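Local coordinates for protein gamma-resorcylate decarboxylase (PDB 4QRO) that probably catalyses the manganese-dependent decarboxylation of gamma-resorcylate (2,6-dihydroxybenzoate) to resorcinol, and binds the inhibitor 2-nitroresorcinol, at residues G178-W181 and L182-P185. Numbering follows the deposited sequence.
Sequences GHAW and LLGP. With 38L (2-nitrobenzene-1,3-diol), chain M.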
ATOM      1  N   GLY A 178      -9.571   2.286  17.040  1.00 42.52           N
ATOM      2  CA  GLY A 178     -10.157   3.641  17.059  1.00 50.66           C
ATOM      3  C   GLY A 178     -10.457   4.238  15.678  1.00 41.94           C
ATOM      4  O   GLY A 178     -11.083   5.291  15.570  1.00 39.73           O
ATOM      5  N   HIS A 179     -10.016   3.547  14.619  1.00 38.10           N
ATOM      6  CA  HIS A 179     -10.093   4.029  13.231  1.00 38.25           C
ATOM      7  C   HIS A 179     -10.548   2.869  12.376  1.00 37.02           C
ATOM      8  O   HIS A 179      -9.868   2.459  11.412  1.00 36.02           O
ATOM      9  CB  HIS A 179      -8.717   4.529  12.793  1.00 38.43           C
ATOM     10  CG  HIS A 179      -8.151   5.545  13.736  1.00 45.98           C
ATOM     11  ND1 HIS A 179      -8.301   6.899  13.540  1.00 67.29           N
ATOM     12  CD2 HIS A 179      -7.529   5.401  14.930  1.00 51.88           C
ATOM     13  CE1 HIS A 179      -7.747   7.545  14.549  1.00 43.65           C
ATOM     14  NE2 HIS A 179      -7.265   6.661  15.401  1.00 48.52           N
ATOM     15  N   ALA A 180     -11.702   2.329  12.762  1.00 36.15           N
ATOM     16  CA  ALA A 180     -12.291   1.139  12.126  1.00 33.13           C
ATOM     17  C   ALA A 180     -12.685   1.420  10.697  1.00 34.96           C
ATOM     18  O   ALA A 180     -12.841   0.497   9.903  1.00 34.63           O
ATOM     19  CB  ALA A 180     -13.495   0.639  12.922  1.00 38.01           C
ATOM     20  N   TRP A 181     -12.800   2.706  10.368  1.00 33.20           N
ATOM     21  CA  TRP A 181     -13.103   3.146   9.025  1.00 38.13           C
ATOM     22  C   TRP A 181     -12.023   2.739   8.001  1.00 36.49           C
ATOM     23  O   TRP A 181     -12.313   2.699   6.798  1.00 32.87           O
ATOM     24  CB  TRP A 181     -13.352   4.677   9.005  1.00 43.03           C
ATOM     25  CG  TRP A 181     -12.154   5.522   9.360  1.00 35.41           C
ATOM     26  CD1 TRP A 181     -11.759   5.912  10.618  1.00 43.45           C
ATOM     27  CD2 TRP A 181     -11.210   6.101   8.452  1.00 38.06           C
ATOM     28  NE1 TRP A 181     -10.628   6.685  10.544  1.00 38.82           N
ATOM     29  CE2 TRP A 181     -10.257   6.810   9.233  1.00 31.81           C
ATOM     30  CE3 TRP A 181     -11.064   6.080   7.062  1.00 29.47           C
ATOM     31  CZ2 TRP A 181      -9.202   7.513   8.664  1.00 39.93           C
ATOM     32  CZ3 TRP A 181     -10.014   6.780   6.496  1.00 33.76           C
ATOM     33  CH2 TRP A 181      -9.089   7.483   7.301  1.00 38.27           C
ATOM     34  N   LEU A 182     -10.809   2.426   8.471  1.00 30.66           N
ATOM     35  CA  LEU A 182      -9.708   2.060   7.585  1.00 31.75           C
ATOM     36  C   LEU A 182      -9.716   0.554   7.300  1.00 36.40           C
ATOM     37  O   LEU A 182      -9.016   0.105   6.420  1.00 33.23           O
ATOM     38  CB  LEU A 182      -8.360   2.455   8.183  1.00 31.81           C
ATOM     39  CG  LEU A 182      -8.008   3.933   8.014  1.00 26.50           C
ATOM     40  CD1 LEU A 182      -6.905   4.356   8.984  1.00 37.17           C
ATOM     41  CD2 LEU A 182      -7.637   4.228   6.580  1.00 31.66           C
ATOM     42  N   LEU A 183     -10.462  -0.218   8.080  1.00 35.83           N
ATOM     43  CA  LEU A 183     -10.522  -1.672   7.844  1.00 37.45           C
ATOM     44  C   LEU A 183     -11.311  -1.950   6.589  1.00 30.09           C
ATOM     45  O   LEU A 183     -12.041  -1.091   6.091  1.00 34.76           O
ATOM     46  CB  LEU A 183     -11.152  -2.411   9.017  1.00 36.82           C
ATOM     47  CG  LEU A 183     -10.445  -2.328  10.366  1.00 41.17           C
ATOM     48  CD1 LEU A 183     -11.364  -2.893  11.451  1.00 42.50           C
ATOM     49  CD2 LEU A 183      -9.079  -3.030  10.343  1.00 37.84           C
ATOM     50  N   GLY A 184     -11.172  -3.149   6.056  1.00 33.72           N
ATOM     51  CA  GLY A 184     -11.958  -3.535   4.903  1.00 31.74           C
ATOM     52  C   GLY A 184     -11.394  -2.893   3.643  1.00 27.71           C
ATOM     53  O   GLY A 184     -10.172  -2.595   3.579  1.00 32.85           O
ATOM     54  N   PRO A 185     -12.252  -2.663   2.641  1.00 29.86           N
ATOM     55  CA  PRO A 185     -11.738  -2.193   1.336  1.00 32.02           C
ATOM     56  C   PRO A 185     -11.102  -0.795   1.341  1.00 31.49           C
ATOM     57  O   PRO A 185     -10.353  -0.461   0.427  1.00 33.20           O
ATOM     58  CB  PRO A 185     -12.993  -2.210   0.436  1.00 34.80           C
ATOM     59  CG  PRO A 185     -14.138  -2.094   1.391  1.00 42.84           C
ATOM     60  CD  PRO A 185     -13.721  -2.860   2.608  1.00 34.84           C
TER
HETATM   61  OAK 38L M 405     -13.139  -7.183  -2.344  1.00 37.00           O
HETATM   62  NAG 38L M 405     -13.668  -6.285  -1.747  1.00 94.55           N
HETATM   63  OAJ 38L M 405     -13.115  -5.186  -1.737  1.00 44.18           O
HETATM   64  CAA 38L M 405     -14.900  -6.518  -1.086  1.00 44.34           C
HETATM   65  CAF 38L M 405     -15.463  -5.463  -0.374  1.00 41.16           C
HETATM   66  OAH 38L M 405     -15.331  -4.189  -0.839  1.00 37.35           O
HETATM   67  CAE 38L M 405     -16.162  -5.703   0.809  1.00 36.99           C
HETATM   68  CAD 38L M 405     -16.351  -7.005   1.261  1.00 43.66           C
HETATM   69  CAC 38L M 405     -15.941  -8.073   0.467  1.00 41.87           C
HETATM   70  CAB 38L M 405     -15.256  -7.833  -0.724  1.00 35.83           C
HETATM   71  OAI 38L M 405     -14.923  -8.894  -1.521  1.00 35.72           O
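Trp181 and Leu182 pack side by side on a single turn of 3-10 helix, a local contact in the loop between strand 161-164 and helix 188-202 of an amidohydrolase-type (beta/alpha)8 barrel. Two successive i-to-i+3 bonds define the turn: Leu182 N donates to His179 O with an N-H...O angle of 167°, and Leu183 N donates to Ala180 O along a more bent path. The turn shows how adjacent residues can form an apolar contact: Trp181 places CG between its own backbone N and carbonyl carbon (chi1 65°), which lays the indole over the side chain of Leu182. Leu182 CG then sits 3.6 Å from the centroid of the six-membered ring, almost exactly on its normal, a CH-pi contact. The leucine branches divide the benzo part between them, CD2 reaching Trp181 CZ3 at 3.5 Å and CD1 lying nearer CZ2. The second subunit extends this packing: its Tyr243 meets the indole edge-to-face, and its Leu198 packs on Leu182. An alanine in place of Trp181 would probably strip the aromatic cover from Leu182 and deprive that tyrosine of its ring partner. Farther along, Gly184 N is hydrogen-bonded to Asn167 OD1, and the chain delivers Pro185 to the inhibitor pocket, where its CG lies 3.3 Å from the hydroxyl oxygen OAH of 2-nitrobenzene-1,3-diol.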